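Local coordinates for L-threonine dehydrogenase (Flavobacterium frigidimaris, PDB 2YY7), which binds NAD and probably oxidises L-threonine at its 3-hydroxyl, as a member of the short-chain dehydrogenase/reductase superfamily, at residues 112-117 / 168-173; 211-216 / 245-250. All blocks are in the same frame, centred on the assembly; numbering follows the deposited sequence.

Contact 1 (112-117 / 168-173). With NAD (nicotinamide-adenine-dinucleotide), chain E.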
# COMPACT_ATOMS: atom_id res chain seq x y z
N LYS A 112 -16.40 13.79 -10.66
CA LYS A 112 -16.51 12.58 -9.86
C LYS A 112 -15.75 11.41 -10.46
O LYS A 112 -15.56 11.31 -11.67
CB LYS A 112 -18.00 12.23 -9.73
CG LYS A 112 -18.35 11.14 -8.73
CD LYS A 112 -19.86 10.84 -8.74
CE LYS A 112 -20.69 12.05 -8.33
NZ LYS A 112 -22.16 11.77 -8.34
N ILE A 113 -15.32 10.50 -9.59
CA ILE A 113 -14.58 9.32 -10.03
C ILE A 113 -15.07 8.05 -9.37
O ILE A 113 -15.42 8.04 -8.18
CB ILE A 113 -13.08 9.43 -9.66
CG1 ILE A 113 -12.42 10.57 -10.43
CG2 ILE A 113 -12.37 8.11 -9.96
CD1 ILE A 113 -11.01 10.88 -9.95
N PHE A 114 -15.13 6.98 -10.16
CA PHE A 114 -15.44 5.67 -9.63
C PHE A 114 -14.22 4.85 -9.99
O PHE A 114 -13.79 4.83 -11.15
CB PHE A 114 -16.65 4.99 -10.26
CG PHE A 114 -16.81 3.56 -9.81
CD1 PHE A 114 -17.29 3.27 -8.53
CD2 PHE A 114 -16.36 2.50 -10.60
CE1 PHE A 114 -17.32 1.96 -8.04
CE2 PHE A 114 -16.38 1.18 -10.13
CZ PHE A 114 -16.86 0.91 -8.84
N TRP A 115 -13.65 4.19 -8.99
CA TRP A 115 -12.48 3.34 -9.20
C TRP A 115 -12.71 2.12 -8.32
O TRP A 115 -12.84 2.24 -7.10
CB TRP A 115 -11.20 4.06 -8.78
CG TRP A 115 -10.01 3.15 -8.80
CD1 TRP A 115 -9.33 2.71 -9.89
CD2 TRP A 115 -9.43 2.51 -7.67
NE1 TRP A 115 -8.35 1.82 -9.51
CE2 TRP A 115 -8.39 1.68 -8.15
CE3 TRP A 115 -9.68 2.54 -6.29
CZ2 TRP A 115 -7.60 0.89 -7.30
CZ3 TRP A 115 -8.89 1.76 -5.44
CH2 TRP A 115 -7.87 0.95 -5.95
N PRO A 116 -12.77 0.93 -8.92
CA PRO A 116 -12.99 -0.26 -8.10
C PRO A 116 -11.74 -0.89 -7.52
O PRO A 116 -10.69 -0.95 -8.17
CB PRO A 116 -13.69 -1.19 -9.07
CG PRO A 116 -12.91 -0.93 -10.35
CD PRO A 116 -12.80 0.60 -10.36
N SER A 117 -11.86 -1.33 -6.28
CA SER A 117 -10.78 -2.02 -5.60
C SER A 117 -11.19 -3.48 -5.74
O SER A 117 -11.98 -3.81 -6.64
CB SER A 117 -10.73 -1.64 -4.12
OG SER A 117 -9.67 -2.31 -3.46
N ILE A 168 -15.48 0.57 -4.43
CA ILE A 168 -16.02 -0.62 -3.80
C ILE A 168 -15.08 -1.79 -4.08
O ILE A 168 -14.46 -1.88 -5.15
CB ILE A 168 -17.46 -0.98 -4.30
CG1 ILE A 168 -17.50 -1.07 -5.82
CG2 ILE A 168 -18.45 0.08 -3.81
CD1 ILE A 168 -18.92 -1.24 -6.35
N ARG A 169 -14.94 -2.67 -3.10
CA ARG A 169 -14.08 -3.83 -3.23
C ARG A 169 -14.91 -4.98 -3.79
O ARG A 169 -15.43 -5.81 -3.04
CB ARG A 169 -13.50 -4.20 -1.85
CG ARG A 169 -12.58 -3.12 -1.24
CD ARG A 169 -12.35 -3.37 0.26
NE ARG A 169 -11.45 -2.38 0.86
CZ ARG A 169 -11.44 -2.07 2.16
NH1 ARG A 169 -12.27 -2.67 3.00
NH2 ARG A 169 -10.60 -1.15 2.61
N TYR A 170 -15.06 -5.02 -5.12
CA TYR A 170 -15.85 -6.09 -5.75
C TYR A 170 -15.35 -7.49 -5.39
O TYR A 170 -14.14 -7.73 -5.35
CB TYR A 170 -15.75 -6.06 -7.28
CG TYR A 170 -16.28 -4.86 -8.05
CD1 TYR A 170 -17.59 -4.40 -7.89
CD2 TYR A 170 -15.48 -4.26 -9.02
CE1 TYR A 170 -18.09 -3.37 -8.71
CE2 TYR A 170 -15.97 -3.24 -9.83
CZ TYR A 170 -17.27 -2.80 -9.68
OH TYR A 170 -17.71 -1.79 -10.50
N PRO A 171 -16.27 -8.42 -5.10
CA PRO A 171 -15.79 -9.77 -4.79
C PRO A 171 -15.63 -10.42 -6.18
O PRO A 171 -15.63 -9.70 -7.18
CB PRO A 171 -16.94 -10.37 -3.98
CG PRO A 171 -18.14 -9.64 -4.45
CD PRO A 171 -17.64 -8.22 -4.61
N GLY A 172 -15.47 -11.73 -6.26
CA GLY A 172 -15.34 -12.36 -7.57
C GLY A 172 -16.63 -12.15 -8.36
O GLY A 172 -17.71 -12.47 -7.87
N LEU A 173 -16.52 -11.62 -9.58
CA LEU A 173 -17.71 -11.35 -10.40
C LEU A 173 -18.01 -12.39 -11.47
O LEU A 173 -17.11 -12.94 -12.11
CB LEU A 173 -17.61 -9.97 -11.06
CG LEU A 173 -17.45 -8.75 -10.14
CD1 LEU A 173 -17.66 -7.48 -10.97
CD2 LEU A 173 -18.46 -8.80 -9.00
PA NAD E . -11.11 -6.92 -17.80
O1A NAD E . -12.19 -7.83 -18.28
O2A NAD E . -9.74 -7.47 -17.83
O5B NAD E . -11.22 -5.50 -18.51
C5B NAD E . -10.15 -4.61 -18.52
C4B NAD E . -10.26 -3.71 -19.73
O4B NAD E . -9.27 -2.69 -19.61
C3B NAD E . -10.02 -4.48 -21.05
O3B NAD E . -11.08 -4.27 -21.99
C2B NAD E . -8.65 -3.96 -21.51
O2B NAD E . -8.52 -3.94 -22.92
C1B NAD E . -8.64 -2.55 -20.88
N9A NAD E . -7.29 -1.98 -20.78
C8A NAD E . -6.13 -2.66 -20.38
N7A NAD E . -5.11 -1.80 -20.45
C5A NAD E . -5.60 -0.61 -20.87
C6A NAD E . -4.97 0.60 -21.14
N6A NAD E . -3.66 0.70 -21.07
N1A NAD E . -5.72 1.65 -21.59
C2A NAD E . -7.09 1.53 -21.77
N3A NAD E . -7.73 0.33 -21.53
C4A NAD E . -6.96 -0.72 -21.09
O3 NAD E . -11.38 -6.56 -16.26
PN NAD E . -12.78 -6.40 -15.46
O1N NAD E . -13.80 -5.64 -16.25
O2N NAD E . -13.06 -7.74 -14.86
O5D NAD E . -12.32 -5.45 -14.23
C5D NAD E . -12.45 -4.03 -14.30
C4D NAD E . -12.02 -3.42 -12.94
O4D NAD E . -12.72 -4.04 -11.88
C3D NAD E . -10.54 -3.64 -12.61
O3D NAD E . -10.07 -2.51 -11.88
C2D NAD E . -10.56 -4.82 -11.67
O2D NAD E . -9.36 -4.82 -10.93
C1D NAD E . -11.84 -4.58 -10.87
N1N NAD E . -12.32 -5.84 -10.28
C2N NAD E . -12.82 -6.84 -11.09
C3N NAD E . -13.27 -8.02 -10.53
C7N NAD E . -13.94 -9.08 -11.37
O7N NAD E . -14.27 -10.24 -10.71
N7N NAD E . -14.15 -8.92 -12.69
C4N NAD E . -13.18 -8.22 -9.13
C5N NAD E . -12.69 -7.20 -8.32
C6N NAD E . -12.24 -6.02 -8.89

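Contact 2 (211-216 / 245-250)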
# COMPACT_ATOMS: atom_id res chain seq x y z
N MET A 211 -15.28 -18.70 -1.40
CA MET A 211 -14.92 -17.32 -1.74
C MET A 211 -16.12 -16.41 -1.85
O MET A 211 -17.25 -16.87 -2.04
CB MET A 211 -14.18 -17.29 -3.08
CG MET A 211 -12.93 -18.15 -3.13
SD MET A 211 -12.18 -18.07 -4.78
CE MET A 211 -11.10 -16.66 -4.56
N PRO A 212 -15.89 -15.09 -1.74
CA PRO A 212 -16.95 -14.07 -1.84
C PRO A 212 -17.20 -13.85 -3.33
O PRO A 212 -16.26 -13.57 -4.08
CB PRO A 212 -16.32 -12.84 -1.20
CG PRO A 212 -15.22 -13.40 -0.33
CD PRO A 212 -14.67 -14.49 -1.19
N MET A 213 -18.45 -13.97 -3.75
CA MET A 213 -18.80 -13.79 -5.16
C MET A 213 -20.01 -12.88 -5.32
O MET A 213 -20.72 -12.60 -4.35
CB MET A 213 -19.12 -15.16 -5.78
CG MET A 213 -17.95 -16.13 -5.82
SD MET A 213 -16.90 -15.91 -7.27
CE MET A 213 -15.96 -17.45 -7.24
N MET A 214 -20.22 -12.41 -6.54
CA MET A 214 -21.34 -11.54 -6.86
C MET A 214 -21.69 -11.64 -8.34
O MET A 214 -20.81 -11.72 -9.19
CB MET A 214 -21.00 -10.09 -6.50
CG MET A 214 -22.15 -9.11 -6.76
SD MET A 214 -21.73 -7.44 -6.23
CE MET A 214 -21.81 -7.64 -4.42
N TYR A 215 -22.99 -11.66 -8.64
CA TYR A 215 -23.43 -11.71 -10.03
C TYR A 215 -23.22 -10.31 -10.61
O TYR A 215 -23.41 -9.32 -9.90
CB TYR A 215 -24.92 -12.09 -10.10
CG TYR A 215 -25.37 -12.52 -11.48
CD1 TYR A 215 -26.70 -12.37 -11.88
CD2 TYR A 215 -24.48 -13.12 -12.38
CE1 TYR A 215 -27.13 -12.79 -13.13
CE2 TYR A 215 -24.91 -13.55 -13.64
CZ TYR A 215 -26.23 -13.38 -14.00
OH TYR A 215 -26.66 -13.79 -15.24
N MET A 216 -22.84 -10.23 -11.88
CA MET A 216 -22.57 -8.92 -12.50
C MET A 216 -23.70 -7.89 -12.38
O MET A 216 -23.43 -6.70 -12.17
CB MET A 216 -22.20 -9.11 -13.98
CG MET A 216 -21.67 -7.85 -14.67
SD MET A 216 -20.11 -7.23 -13.97
CE MET A 216 -18.95 -8.45 -14.63
N MET A 245 -22.74 -13.02 -2.33
CA MET A 245 -22.66 -14.47 -2.10
C MET A 245 -21.29 -14.95 -1.65
O MET A 245 -20.30 -14.24 -1.75
CB MET A 245 -22.99 -15.24 -3.38
CG MET A 245 -24.13 -14.71 -4.21
SD MET A 245 -24.23 -15.68 -5.73
CE MET A 245 -23.02 -14.82 -6.76
N SER A 246 -21.27 -16.20 -1.20
CA SER A 246 -20.06 -16.89 -0.78
C SER A 246 -20.40 -18.36 -1.00
O SER A 246 -21.41 -18.85 -0.49
CB SER A 246 -19.73 -16.64 0.70
OG SER A 246 -18.98 -15.44 0.86
N PHE A 247 -19.57 -19.04 -1.78
CA PHE A 247 -19.78 -20.45 -2.08
C PHE A 247 -18.50 -21.12 -2.52
O PHE A 247 -17.51 -20.46 -2.85
CB PHE A 247 -20.88 -20.61 -3.15
CG PHE A 247 -20.57 -19.93 -4.48
CD1 PHE A 247 -19.63 -20.48 -5.36
CD2 PHE A 247 -21.24 -18.77 -4.86
CE1 PHE A 247 -19.37 -19.88 -6.60
CE2 PHE A 247 -20.99 -18.16 -6.10
CZ PHE A 247 -20.05 -18.72 -6.97
N THR A 248 -18.50 -22.45 -2.51
CA THR A 248 -17.35 -23.25 -2.91
C THR A 248 -17.62 -23.80 -4.30
O THR A 248 -18.75 -23.74 -4.79
CB THR A 248 -17.16 -24.46 -1.97
OG1 THR A 248 -18.34 -25.27 -2.02
CG2 THR A 248 -16.91 -24.01 -0.54
N PRO A 249 -16.59 -24.35 -4.96
CA PRO A 249 -16.81 -24.91 -6.29
C PRO A 249 -17.83 -26.05 -6.21
O PRO A 249 -18.68 -26.20 -7.08
CB PRO A 249 -15.42 -25.39 -6.69
CG PRO A 249 -14.53 -24.37 -6.04
CD PRO A 249 -15.15 -24.23 -4.67
N THR A 250 -17.74 -26.85 -5.14
CA THR A 250 -18.67 -27.96 -4.95
C THR A 250 -20.10 -27.45 -4.96
O THR A 250 -20.98 -28.04 -5.60
CB THR A 250 -18.42 -28.70 -3.61
OG1 THR A 250 -17.10 -29.25 -3.59
CG2 THR A 250 -19.42 -29.84 -3.43

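Contact 1 (112-117 / 168-173)
Phe114 and Tyr170 reach toward each other from opposite directions, and the phenol oxygen comes in obliquely at the far end of the phenylalanine ring, with Tyr170 OH 3.3 Å from Phe114 CE2. Ile168 meets the same ring at its edge: its CG1 lies near the ring plane, 3.7 Å from Phe114 CZ. With chi1 at 54°, that branch is wedged between the backbone N and carbonyl carbon of Ile168, which directs it toward the ring's edge, with CD1 following close to CE1 and CZ. The Tyr170 ring also lies beside Pro116, presents an edge to the nicotinamide at NAD C6N, and has Leu173 CD1 over the rim of one face; its OH is hydrogen-bonded to Thr223 OG1. With only an alanine side chain at Tyr170, the space beside Phe114 and the nicotinamide would probably be left unfilled and Thr223 would lose its hydroxyl partner. Backbone pairing is sparse: Ser117 N donates to Ile168 O at 2.9 Å, from above the carbonyl plane. Leu173 N holds NAD O7N at 2.9 Å, so parallel strands 112-118 and 164-174 line the nicotinamide end of this Rossmann-type site. Helix 216-228 packs against Phe114 and Ile168, while helix 87-106 covers Ile113 and Trp115.

Contact 2 (211-216 / 245-250)
Strands 211-215 and 245-247 pair antiparallel, the axes of these short segments approaching to 4.4 Å with 129° between their N-to-C directions, and form a twisted beta ladder in the mixed sheet of this Rossmann-type enzyme. Met211 with Phe247 and Met213 with Met245 are hydrogen-bonded pairs, flanking the non-hydrogen-bonded pair Pro212 with Ser246. The bond from Met213 N to Met245 O is short at 2.7 Å, although the donor stands well above the carbonyl plane. Between these pairs, Ser246 CA-H adds a contact to Met211 O.

On the face bearing Met213 and Phe247, the two side chains cross at about a right angle. Phe247 has CG between its own backbone N and carbonyl carbon (chi1 60°), which swings the ring across to the neighbouring strand; Met213 CG then meets it obliquely, 3.5 Å from Phe247 CZ. Met213 bends at chi2, and its sulfur makes a Met-aromatic contact 5.1 Å from the ring centroid. Tyr187 of helix 187-197 packs on both residues. Met245 shares this face, and Met303 of helix 300-311 touches it. On the other face, Ser246 OG passes Pro212 CA and bonds to Ala281 O. Met245 is bent at chi3, which brings its methyl CE near the plane of the Phe247 ring, at the edge, and to 3.7 Å from both Met214 CA and Tyr215 N.

How the contacts relate
Contact 1 and contact 2 lie in one mixed sheet, their centres about 17 Å apart, and follow in series along the chain: 112-117 / 168-173 is complete before 211-216 / 245-250 begins. Strand 164-174 runs beside strand 211-215 and joins them directly. Gly172 N probably bonds to Pro212 O at 3.0 Å, and Gly172 O probably accepts from Met214 N, while the Pro171 ring packs against Met214. Contact 1 sits near the centre of the chain at the nicotinamide, and contact 2 carries the sheet outward to the antiparallel strand 245-247. The cofactor-binding strand end is thereby tied to the part of the fold covered by helices 187-197 and 300-311.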